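Local atomic coordinates of Cas6b (Methanococcus maripaludis, PDB entry 4Z7K), a protein that probably cleaves CRISPR precursor RNA that lacks a stem-loop, acting as an endoribonuclease of the Cas6 family. Residues L3-I13 and S60-I71; L148-S156 and I194-G205. All blocks are in the same frame, centred on the assembly; numbering follows the deposited sequence.

Interaction 1 of 2, residues L3-I13 and S60-I71; sequences LEYMHISYPNI and SPLIIGIGSLGI
Ile71 approaches strand 3-9 from the first turn of the helix that follows strand 60-66. Its CD1 lies 3.3 Å from Glu4 CG, the two side chains crossing at about a right angle, and 3.9 Å from Met6 CB. CG1 anti to the carbonyl carbon (chi1 -71°) and an extended chi2 carry CD1 to the Glu4-Met6 backbone. Gly65, paired with Met6, puts no side chain on this helix-covered face, where a CB would crowd Gly70. Further along, Ile63 faces Ile8 in a hydrogen-bonded antiparallel pair: Ile63 N donates to Ile8 O at 2.8 Å, and Ile8 N donates to Ile63 O at 2.9 Å. Ile8 CB lies 4.1 Å from Ile63 CB. The strands run at 158° to each other and form the central pair of a four-stranded ferredoxin-like (RAMP) sheet, with strands 52-57 and 98-109 outside them. On its other face His7 and Tyr5 each meet His100 edge-to-face. Pro61 closes the far end. Its O accepts Ser9 OG at 3.0 Å and Tyr10 N at 3.2 Å from opposite faces of the carbonyl plane, while its CD packs beside Ile13 O. That same carbonyl oxygen, Ile13 O, receives Ser60 OG at 2.7 Å.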
loop_
_atom_site.group_PDB
_atom_site.type_symbol
_atom_site.label_atom_id
_atom_site.label_comp_id
_atom_site.label_asym_id
_atom_site.label_seq_id
_atom_site.Cartn_x
_atom_site.Cartn_y
_atom_site.Cartn_z
ATOM N N LEU B 3 -6.666 25.722 19.467
ATOM C CA LEU B 3 -5.576 25.546 18.512
ATOM C C LEU B 3 -5.244 26.848 17.807
ATOM O O LEU B 3 -6.127 27.499 17.257
ATOM C CB LEU B 3 -5.937 24.479 17.487
ATOM C CG LEU B 3 -4.860 24.062 16.499
ATOM C CD1 LEU B 3 -3.692 23.444 17.199
ATOM C CD2 LEU B 3 -5.490 23.074 15.564
ATOM N N GLU B 4 -3.960 27.184 17.797
ATOM C CA GLU B 4 -3.447 28.403 17.199
ATOM C C GLU B 4 -3.075 28.124 15.745
ATOM O O GLU B 4 -2.388 27.144 15.457
ATOM C CB GLU B 4 -2.255 28.902 18.032
ATOM C CG GLU B 4 -1.509 30.093 17.493
ATOM C CD GLU B 4 -0.469 30.610 18.475
ATOM O OE1 GLU B 4 0.271 29.764 19.024
ATOM O OE2 GLU B 4 -0.356 31.849 18.652
ATOM N N TYR B 5 -3.563 28.947 14.820
ATOM C CA TYR B 5 -3.325 28.686 13.404
ATOM C C TYR B 5 -2.984 29.916 12.601
ATOM O O TYR B 5 -3.209 31.040 13.051
ATOM C CB TYR B 5 -4.566 28.010 12.768
ATOM C CG TYR B 5 -5.840 28.874 12.599
ATOM C CD1 TYR B 5 -5.962 29.813 11.566
ATOM C CD2 TYR B 5 -6.946 28.695 13.439
ATOM C CE1 TYR B 5 -7.131 30.579 11.404
ATOM C CE2 TYR B 5 -8.117 29.455 13.286
ATOM C CZ TYR B 5 -8.207 30.390 12.269
ATOM O OH TYR B 5 -9.369 31.133 12.131
ATOM N N MET B 6 -2.434 29.682 11.407
ATOM C CA MET B 6 -2.172 30.756 10.453
ATOM C C MET B 6 -2.230 30.227 9.003
ATOM O O MET B 6 -1.432 29.352 8.624
ATOM C CB MET B 6 -0.816 31.413 10.744
ATOM C CG MET B 6 -0.501 32.623 9.855
ATOM S SD MET B 6 0.852 33.678 10.463
ATOM C CE MET B 6 2.274 32.813 9.810
ATOM N N HIS B 7 -3.159 30.784 8.206
ATOM C CA HIS B 7 -3.248 30.538 6.756
ATOM C C HIS B 7 -2.449 31.574 5.997
ATOM O O HIS B 7 -2.494 32.760 6.329
ATOM C CB HIS B 7 -4.688 30.592 6.217
ATOM C CG HIS B 7 -5.723 29.961 7.097
ATOM N ND1 HIS B 7 -5.416 29.140 8.159
ATOM C CD2 HIS B 7 -7.075 30.044 7.060
ATOM C CE1 HIS B 7 -6.537 28.734 8.733
ATOM N NE2 HIS B 7 -7.556 29.274 8.092
ATOM N N ILE B 8 -1.760 31.132 4.950
ATOM C CA ILE B 8 -1.092 32.040 4.018
ATOM C C ILE B 8 -1.522 31.800 2.583
ATOM O O ILE B 8 -1.361 30.700 2.064
ATOM C CB ILE B 8 0.433 31.884 4.114
ATOM C CG1 ILE B 8 0.964 32.643 5.328
ATOM C CG2 ILE B 8 1.105 32.380 2.854
ATOM C CD1 ILE B 8 2.388 32.294 5.665
ATOM N N SER B 9 -2.031 32.825 1.918
ATOM C CA SER B 9 -2.566 32.614 0.587
ATOM C C SER B 9 -1.985 33.609 -0.408
ATOM O O SER B 9 -1.798 34.774 -0.067
ATOM C CB SER B 9 -4.094 32.723 0.623
ATOM O OG SER B 9 -4.700 32.007 -0.451
ATOM N N TYR B 10 -1.714 33.163 -1.635
ATOM C CA TYR B 10 -1.184 34.050 -2.674
ATOM C C TYR B 10 -2.221 34.125 -3.789
ATOM O O TYR B 10 -2.141 33.345 -4.733
ATOM C CB TYR B 10 0.161 33.551 -3.252
ATOM C CG TYR B 10 1.287 33.313 -2.263
ATOM C CD1 TYR B 10 1.429 34.100 -1.135
ATOM C CD2 TYR B 10 2.227 32.307 -2.475
ATOM C CE1 TYR B 10 2.464 33.881 -0.229
ATOM C CE2 TYR B 10 3.267 32.075 -1.570
ATOM C CZ TYR B 10 3.379 32.871 -0.452
ATOM O OH TYR B 10 4.400 32.672 0.457
ATOM N N PRO B 11 -3.176 35.078 -3.707
ATOM C CA PRO B 11 -4.342 35.052 -4.599
ATOM C C PRO B 11 -4.042 35.294 -6.068
ATOM O O PRO B 11 -4.790 34.795 -6.883
ATOM C CB PRO B 11 -5.232 36.173 -4.056
ATOM C CG PRO B 11 -4.745 36.442 -2.702
ATOM C CD PRO B 11 -3.274 36.179 -2.742
ATOM N N ASN B 12 -2.974 35.996 -6.411
ATOM C CA ASN B 12 -2.748 36.388 -7.806
ATOM C C ASN B 12 -2.137 35.259 -8.633
ATOM O O ASN B 12 -2.159 35.272 -9.861
ATOM C CB ASN B 12 -1.850 37.636 -7.872
ATOM C CG ASN B 12 -0.406 37.365 -7.391
ATOM O OD1 ASN B 12 -0.108 37.437 -6.190
ATOM N ND2 ASN B 12 0.491 37.079 -8.334
ATOM N N ILE B 13 -1.584 34.275 -7.945
ATOM C CA ILE B 13 -1.040 33.108 -8.614
ATOM C C ILE B 13 -2.079 32.005 -8.774
ATOM O O ILE B 13 -2.605 31.522 -7.780
ATOM C CB ILE B 13 0.146 32.558 -7.813
ATOM C CG1 ILE B 13 1.061 33.701 -7.383
ATOM C CG2 ILE B 13 0.890 31.514 -8.612
ATOM C CD1 ILE B 13 2.368 33.233 -6.775
ATOM N N SER B 60 -6.128 29.047 -6.022
ATOM C CA SER B 60 -4.841 29.659 -5.759
ATOM C C SER B 60 -4.213 29.214 -4.429
ATOM O O SER B 60 -4.944 29.017 -3.456
ATOM C CB SER B 60 -5.067 31.176 -5.829
ATOM O OG SER B 60 -3.923 31.923 -5.514
ATOM N N PRO B 61 -2.863 29.129 -4.363
ATOM C CA PRO B 61 -2.091 28.514 -3.270
ATOM C C PRO B 61 -2.438 28.939 -1.859
ATOM O O PRO B 61 -2.708 30.104 -1.578
ATOM C CB PRO B 61 -0.667 28.979 -3.558
ATOM C CG PRO B 61 -0.622 29.095 -5.001
ATOM C CD PRO B 61 -1.968 29.591 -5.432
ATOM N N LEU B 62 -2.385 27.960 -0.970
ATOM C CA LEU B 62 -2.638 28.162 0.436
ATOM C C LEU B 62 -1.591 27.382 1.232
ATOM O O LEU B 62 -1.182 26.292 0.829
ATOM C CB LEU B 62 -4.045 27.713 0.784
ATOM C CG LEU B 62 -4.452 27.798 2.247
ATOM C CD1 LEU B 62 -4.414 29.227 2.719
ATOM C CD2 LEU B 62 -5.837 27.233 2.401
ATOM N N ILE B 63 -1.118 27.958 2.332
ATOM C CA ILE B 63 -0.092 27.324 3.145
ATOM C C ILE B 63 -0.561 27.339 4.577
ATOM O O ILE B 63 -0.833 28.410 5.130
ATOM C CB ILE B 63 1.232 28.048 3.072
ATOM C CG1 ILE B 63 1.619 28.282 1.621
ATOM C CG2 ILE B 63 2.287 27.265 3.833
ATOM C CD1 ILE B 63 3.090 28.352 1.398
ATOM N N ILE B 64 -0.654 26.164 5.191
ATOM C CA ILE B 64 -1.217 26.097 6.530
ATOM C C ILE B 64 -0.134 25.824 7.555
ATOM O O ILE B 64 0.704 24.946 7.350
ATOM C CB ILE B 64 -2.287 25.006 6.640
ATOM C CG1 ILE B 64 -3.233 25.073 5.457
ATOM C CG2 ILE B 64 -3.076 25.167 7.922
ATOM C CD1 ILE B 64 -4.259 26.162 5.602
ATOM N N GLY B 65 -0.141 26.580 8.651
ATOM C CA GLY B 65 0.751 26.280 9.751
ATOM C C GLY B 65 -0.064 26.076 11.007
ATOM O O GLY B 65 -0.942 26.893 11.318
ATOM N N ILE B 66 0.248 25.029 11.769
ATOM C CA ILE B 66 -0.616 24.691 12.890
ATOM C C ILE B 66 0.177 24.582 14.169
ATOM O O ILE B 66 1.268 23.996 14.193
ATOM C CB ILE B 66 -1.351 23.352 12.698
ATOM C CG1 ILE B 66 -1.691 23.080 11.240
ATOM C CG2 ILE B 66 -2.583 23.305 13.582
ATOM C CD1 ILE B 66 -1.855 21.609 10.969
ATOM N N GLY B 67 -0.395 25.150 15.228
ATOM C CA GLY B 67 0.218 25.192 16.544
ATOM C C GLY B 67 1.438 26.096 16.611
ATOM O O GLY B 67 1.964 26.538 15.583
ATOM N N SER B 68 1.914 26.327 17.829
ATOM C CA SER B 68 3.082 27.158 18.051
ATOM C C SER B 68 4.235 26.696 17.184
ATOM O O SER B 68 4.986 27.517 16.666
ATOM C CB SER B 68 3.487 27.130 19.518
ATOM O OG SER B 68 3.869 25.818 19.887
ATOM N N LEU B 69 4.387 25.380 17.056
ATOM C CA LEU B 69 5.458 24.791 16.253
ATOM C C LEU B 69 5.363 25.179 14.768
ATOM O O LEU B 69 6.379 25.469 14.120
ATOM C CB LEU B 69 5.456 23.268 16.391
ATOM C CG LEU B 69 6.539 22.527 15.600
ATOM C CD1 LEU B 69 7.886 22.753 16.231
ATOM C CD2 LEU B 69 6.237 21.041 15.496
ATOM N N GLY B 70 4.147 25.141 14.224
ATOM C CA GLY B 70 3.940 25.444 12.815
ATOM C C GLY B 70 4.005 26.929 12.517
ATOM O O GLY B 70 4.765 27.379 11.658
ATOM N N ILE B 71 3.230 27.686 13.284
ATOM C CA ILE B 71 3.173 29.124 13.165
ATOM C C ILE B 71 4.515 29.800 13.312
ATOM O O ILE B 71 4.869 30.647 12.506
ATOM C CB ILE B 71 2.270 29.713 14.223
ATOM C CG1 ILE B 71 0.820 29.369 13.918
ATOM C CG2 ILE B 71 2.481 31.210 14.318
ATOM C CD1 ILE B 71 -0.156 30.369 14.472
#

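Interaction 2 of 2, residues L148-S156 and I194-G205; sequences LIGNILSMS and INFDIPQYLGIG. With nucleotides of chain C.
Ile152 of helix 148-156 splays its branches over segment 194-205, packing the long helix of the second ferredoxin-like domain against the chain that leaves strand 186-194. The last residues of the segment, Gly203-Ile204-Gly205, fit the start of the glycine-rich loop of Cas6 proteins. Among the apolar contacts, Ile152 CD1 meets Ile198 CD1 at 4.0 Å, and Ile194 CD1 is shared between Ile152 CG1 and Leu148 CD2, the latter at 3.8 Å. Met155, extended to CG and SD (chi1 -179°, chi2 -176°), crosses Ile204 with SD 4.1 Å from CG2. A CH-pi contact adds to these: Ile152 CG2 sits over one face of Phe196, 3.9 Å from the ring centroid and 15° off its normal. Phe106 meets the same ring edge-to-face. The polar contacts lie toward the RNA. The Asn151 amide is wedged between the Gly205 backbone and the ribose of A20 of chain C, and an alanine here would probably leave a gap between loop and nucleotide and rob both of a polar neighbour. One turn on, Ser154 OG gives a hydrogen bond of 3.0 Å to O4' of A21 of chain C and lies 2.7 Å from that nucleotide's N3.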
loop_
_atom_site.group_PDB
_atom_site.type_symbol
_atom_site.label_atom_id
_atom_site.label_comp_id
_atom_site.label_asym_id
_atom_site.label_seq_id
_atom_site.Cartn_x
_atom_site.Cartn_y
_atom_site.Cartn_z
ATOM N N LEU B 148 -12.599 7.122 8.575
ATOM C CA LEU B 148 -12.676 8.538 8.919
ATOM C C LEU B 148 -12.536 8.734 10.417
ATOM O O LEU B 148 -11.894 9.688 10.850
ATOM C CB LEU B 148 -13.968 9.183 8.422
ATOM C CG LEU B 148 -14.031 10.711 8.617
ATOM C CD1 LEU B 148 -14.756 11.363 7.481
ATOM C CD2 LEU B 148 -14.694 11.123 9.918
ATOM N N ILE B 149 -13.149 7.862 11.214
ATOM C CA ILE B 149 -12.947 7.935 12.664
ATOM C C ILE B 149 -11.468 7.797 12.996
ATOM O O ILE B 149 -10.941 8.511 13.846
ATOM C CB ILE B 149 -13.681 6.835 13.420
ATOM C CG1 ILE B 149 -15.189 6.959 13.234
ATOM C CG2 ILE B 149 -13.360 6.939 14.903
ATOM C CD1 ILE B 149 -15.806 8.093 14.030
ATOM N N GLY B 150 -10.810 6.874 12.304
ATOM C CA GLY B 150 -9.397 6.620 12.504
ATOM C C GLY B 150 -8.576 7.843 12.192
ATOM O O GLY B 150 -7.652 8.189 12.932
ATOM N N ASN B 151 -8.898 8.473 11.067
ATOM C CA ASN B 151 -8.228 9.689 10.664
ATOM C C ASN B 151 -8.377 10.752 11.734
ATOM O O ASN B 151 -7.383 11.343 12.130
ATOM C CB ASN B 151 -8.760 10.181 9.329
ATOM C CG ASN B 151 -8.258 9.338 8.155
ATOM O OD1 ASN B 151 -7.357 8.510 8.300
ATOM N ND2 ASN B 151 -8.839 9.557 6.983
ATOM N N ILE B 152 -9.585 10.976 12.246
ATOM C CA ILE B 152 -9.725 11.933 13.347
ATOM C C ILE B 152 -8.905 11.489 14.577
ATOM O O ILE B 152 -8.308 12.315 15.269
ATOM C CB ILE B 152 -11.192 12.120 13.795
ATOM C CG1 ILE B 152 -12.055 12.661 12.672
ATOM C CG2 ILE B 152 -11.267 13.111 14.966
ATOM C CD1 ILE B 152 -11.762 14.088 12.354
ATOM N N LEU B 153 -8.855 10.185 14.835
ATOM C CA LEU B 153 -8.082 9.668 15.965
ATOM C C LEU B 153 -6.590 9.876 15.737
ATOM O O LEU B 153 -5.885 10.354 16.625
ATOM C CB LEU B 153 -8.387 8.184 16.197
ATOM C CG LEU B 153 -9.730 7.920 16.877
ATOM C CD1 LEU B 153 -9.944 6.458 17.066
ATOM C CD2 LEU B 153 -9.809 8.650 18.208
ATOM N N SER B 154 -6.113 9.515 14.549
ATOM C CA SER B 154 -4.717 9.718 14.201
ATOM C C SER B 154 -4.337 11.190 14.411
ATOM O O SER B 154 -3.500 11.502 15.246
ATOM C CB SER B 154 -4.448 9.287 12.757
ATOM O OG SER B 154 -3.210 9.810 12.286
ATOM N N MET B 155 -4.973 12.088 13.666
ATOM C CA MET B 155 -4.684 13.515 13.756
ATOM C C MET B 155 -4.714 14.101 15.174
ATOM O O MET B 155 -3.830 14.865 15.540
ATOM C CB MET B 155 -5.673 14.317 12.915
ATOM C CG MET B 155 -5.397 15.821 12.960
ATOM S SD MET B 155 -6.593 16.852 12.078
ATOM C CE MET B 155 -7.913 16.839 13.283
ATOM N N SER B 156 -5.732 13.777 15.964
ATOM C CA SER B 156 -5.920 14.450 17.258
ATOM C C SER B 156 -4.855 14.026 18.297
ATOM O O SER B 156 -4.617 14.682 19.325
ATOM C CB SER B 156 -7.331 14.194 17.786
ATOM O OG SER B 156 -7.670 15.144 18.786
ATOM N N ILE B 194 -20.257 15.204 11.801
ATOM C CA ILE B 194 -19.573 14.593 12.942
ATOM C C ILE B 194 -19.691 15.423 14.220
ATOM O O ILE B 194 -19.885 16.642 14.166
ATOM C CB ILE B 194 -18.064 14.344 12.598
ATOM C CG1 ILE B 194 -17.405 13.397 13.590
ATOM C CG2 ILE B 194 -17.285 15.638 12.492
ATOM C CD1 ILE B 194 -16.162 12.789 13.040
ATOM N N ASN B 195 -19.604 14.747 15.367
ATOM C CA ASN B 195 -19.616 15.408 16.665
ATOM C C ASN B 195 -18.203 15.780 17.041
ATOM O O ASN B 195 -17.807 15.654 18.197
ATOM C CB ASN B 195 -20.241 14.531 17.755
ATOM C CG ASN B 195 -19.451 13.266 18.026
ATOM O OD1 ASN B 195 -18.911 12.653 17.116
ATOM N ND2 ASN B 195 -19.385 12.869 19.291
ATOM N N PHE B 196 -17.410 16.139 16.042
ATOM C CA PHE B 196 -16.084 16.668 16.306
ATOM C C PHE B 196 -15.861 18.016 15.648
ATOM O O PHE B 196 -16.472 18.321 14.623
ATOM C CB PHE B 196 -15.016 15.701 15.846
ATOM C CG PHE B 196 -13.686 15.970 16.462
ATOM C CD1 PHE B 196 -13.448 15.633 17.779
ATOM C CD2 PHE B 196 -12.678 16.553 15.737
ATOM C CE1 PHE B 196 -12.237 15.870 18.350
ATOM C CE2 PHE B 196 -11.460 16.786 16.314
ATOM C CZ PHE B 196 -11.240 16.451 17.616
ATOM N N ASP B 197 -14.973 18.818 16.226
ATOM C CA ASP B 197 -14.764 20.168 15.724
ATOM C C ASP B 197 -13.425 20.338 15.025
ATOM O O ASP B 197 -12.384 20.167 15.628
ATOM C CB ASP B 197 -14.881 21.167 16.860
ATOM C CG ASP B 197 -15.214 22.547 16.376
ATOM O OD1 ASP B 197 -14.571 23.033 15.414
ATOM O OD2 ASP B 197 -16.152 23.138 16.949
ATOM N N ILE B 198 -13.467 20.700 13.751
ATOM C CA ILE B 198 -12.266 20.910 12.958
ATOM C C ILE B 198 -12.170 22.355 12.489
ATOM O O ILE B 198 -13.101 22.863 11.849
ATOM C CB ILE B 198 -12.225 20.006 11.702
ATOM C CG1 ILE B 198 -12.730 18.597 12.011
ATOM C CG2 ILE B 198 -10.827 19.970 11.107
ATOM C CD1 ILE B 198 -12.722 17.672 10.799
ATOM N N PRO B 199 -11.070 23.039 12.844
ATOM C CA PRO B 199 -10.735 24.354 12.277
ATOM C C PRO B 199 -10.500 24.279 10.757
ATOM O O PRO B 199 -10.022 23.251 10.267
ATOM C CB PRO B 199 -9.444 24.730 13.009
ATOM C CG PRO B 199 -9.540 24.031 14.300
ATOM C CD PRO B 199 -10.231 22.719 14.010
ATOM N N GLN B 200 -10.830 25.343 10.029
ATOM C CA GLN B 200 -10.840 25.284 8.569
ATOM C C GLN B 200 -9.530 24.951 7.871
ATOM O O GLN B 200 -8.450 25.322 8.314
ATOM C CB GLN B 200 -11.370 26.587 8.007
ATOM C CG GLN B 200 -12.872 26.692 8.134
ATOM C CD GLN B 200 -13.378 28.050 7.741
ATOM O OE1 GLN B 200 -12.853 28.678 6.805
ATOM N NE2 GLN B 200 -14.404 28.524 8.449
ATOM N N TYR B 201 -9.671 24.270 6.741
ATOM C CA TYR B 201 -8.583 23.952 5.821
ATOM C C TYR B 201 -7.601 22.936 6.364
ATOM O O TYR B 201 -6.608 22.631 5.713
ATOM C CB TYR B 201 -7.842 25.223 5.424
ATOM C CG TYR B 201 -8.717 26.173 4.664
ATOM C CD1 TYR B 201 -8.920 26.017 3.306
ATOM C CD2 TYR B 201 -9.394 27.195 5.315
ATOM C CE1 TYR B 201 -9.739 26.885 2.604
ATOM C CE2 TYR B 201 -10.223 28.060 4.624
ATOM C CZ TYR B 201 -10.386 27.899 3.270
ATOM O OH TYR B 201 -11.204 28.755 2.574
ATOM N N LEU B 202 -7.888 22.383 7.536
ATOM C CA LEU B 202 -7.096 21.257 8.028
ATOM C C LEU B 202 -7.319 20.058 7.109
ATOM O O LEU B 202 -8.391 19.919 6.514
ATOM C CB LEU B 202 -7.458 20.914 9.484
ATOM C CG LEU B 202 -6.936 21.870 10.568
ATOM C CD1 LEU B 202 -7.647 21.677 11.893
ATOM C CD2 LEU B 202 -5.453 21.679 10.737
ATOM N N GLY B 203 -6.304 19.214 6.955
ATOM C CA GLY B 203 -6.465 17.993 6.179
ATOM C C GLY B 203 -6.717 16.769 7.063
ATOM O O GLY B 203 -6.355 16.777 8.242
ATOM N N ILE B 204 -7.385 15.745 6.523
ATOM C CA ILE B 204 -7.370 14.415 7.147
ATOM C C ILE B 204 -7.139 13.318 6.108
ATOM O O ILE B 204 -7.290 13.545 4.899
ATOM C CB ILE B 204 -8.649 14.101 7.921
ATOM C CG1 ILE B 204 -9.871 14.250 7.038
ATOM C CG2 ILE B 204 -8.780 14.995 9.131
ATOM C CD1 ILE B 204 -11.147 14.073 7.818
ATOM N N GLY B 205 -6.712 12.149 6.580
ATOM C CA GLY B 205 -6.406 11.047 5.685
ATOM C C GLY B 205 -4.930 10.904 5.371
ATOM O O GLY B 205 -4.067 11.287 6.157
ATOM P P A C 20 -6.330 1.037 9.346
ATOM O OP1 A C 20 -7.687 0.694 8.852
ATOM O OP2 A C 20 -5.176 1.004 8.395
ATOM O "O5'" A C 20 -6.403 2.473 10.053
ATOM C "C5'" A C 20 -7.341 3.462 9.628
ATOM C "C4'" A C 20 -6.890 4.868 9.964
ATOM O "O4'" A C 20 -6.963 5.087 11.400
ATOM C "C3'" A C 20 -5.447 5.193 9.594
ATOM O "O3'" A C 20 -5.307 5.594 8.241
ATOM C "C2'" A C 20 -5.066 6.268 10.603
ATOM O "O2'" A C 20 -5.587 7.523 10.206
ATOM C "C1'" A C 20 -5.838 5.809 11.843
ATOM N N9 A C 20 -5.050 4.910 12.713
ATOM C C8 A C 20 -4.426 3.734 12.355
ATOM N N7 A C 20 -3.819 3.118 13.337
ATOM C C5 A C 20 -4.079 3.934 14.422
ATOM C C6 A C 20 -3.702 3.818 15.763
ATOM N N6 A C 20 -2.974 2.788 16.200
ATOM N N1 A C 20 -4.107 4.788 16.617
ATOM C C2 A C 20 -4.845 5.797 16.124
ATOM N N3 A C 20 -5.267 6.016 14.872
ATOM C C4 A C 20 -4.847 5.030 14.063
ATOM P P A C 21 -3.954 5.282 7.443
ATOM O OP1 A C 21 -4.121 5.295 5.963
ATOM O OP2 A C 21 -3.456 4.031 8.066
ATOM O "O5'" A C 21 -3.031 6.525 7.816
ATOM C "C5'" A C 21 -3.459 7.857 7.540
ATOM C "C4'" A C 21 -2.639 8.884 8.285
ATOM O "O4'" A C 21 -2.585 8.509 9.689
ATOM C "C3'" A C 21 -1.188 9.035 7.820
ATOM O "O3'" A C 21 -0.775 10.405 7.909
ATOM C "C2'" A C 21 -0.421 8.176 8.822
ATOM O "O2'" A C 21 0.928 8.541 9.023
ATOM C "C1'" A C 21 -1.240 8.359 10.094
ATOM N N9 A C 21 -1.157 7.210 10.990
ATOM C C8 A C 21 -1.126 5.880 10.645
ATOM N N7 A C 21 -1.027 5.081 11.677
ATOM C C5 A C 21 -0.999 5.951 12.763
ATOM C C6 A C 21 -0.911 5.739 14.146
ATOM N N6 A C 21 -0.838 4.518 14.673
ATOM N N1 A C 21 -0.901 6.816 14.968
ATOM C C2 A C 21 -0.981 8.035 14.423
ATOM N N3 A C 21 -1.065 8.368 13.136
ATOM C C4 A C 21 -1.075 7.268 12.356
ATOM P P A C 18 -8.980 0.365 20.310
ATOM O OP1 A C 18 -9.749 -0.564 21.173
ATOM O OP2 A C 18 -7.781 -0.104 19.559
ATOM O "O5'" A C 18 -10.079 0.883 19.292
ATOM C "C5'" A C 18 -10.806 -0.020 18.473
ATOM C "C4'" A C 18 -11.603 0.710 17.418
ATOM O "O4'" A C 18 -12.388 1.771 18.036
ATOM C "C3'" A C 18 -10.779 1.381 16.332
ATOM O "O3'" A C 18 -11.534 1.342 15.131
ATOM C "C2'" A C 18 -10.710 2.823 16.819
ATOM O "O2'" A C 18 -10.468 3.752 15.795
ATOM C "C1'" A C 18 -12.100 2.998 17.403
ATOM N N9 A C 18 -12.242 4.065 18.400
ATOM C C8 A C 18 -11.373 4.377 19.404
ATOM N N7 A C 18 -11.761 5.363 20.183
ATOM C C5 A C 18 -12.987 5.732 19.670
ATOM C C6 A C 18 -13.909 6.731 20.063
ATOM N N6 A C 18 -13.702 7.554 21.100
ATOM N N1 A C 18 -15.059 6.860 19.346
ATOM C C2 A C 18 -15.236 6.022 18.308
ATOM N N3 A C 18 -14.436 5.043 17.848
ATOM C C4 A C 18 -13.306 4.935 18.579
#

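How the interactions relate
Both contacts are largely buried, but they build different ferredoxin-like domains by different means. Interaction 1 is chiefly a beta-sheet contact, held by a ladder of backbone hydrogen bonds, with exposed residues only towards its ends. Interaction 2 sets a helix against an irregular chain through apolar side chains, and its polar side looks onto bound RNA, whereas interaction 1 comes no nearer to the nucleic acid than about 10 Å between nearest atoms. Their centres lie 18 Å apart, yet they meet: Tyr201 packs on His7, Leu62 and Ile64, with its CD1 3.4 Å from Leu62 CD2, and Leu202 packs on Ile66. Segment 194-205 therefore bridges the second domain's helix and the first domain's sheet.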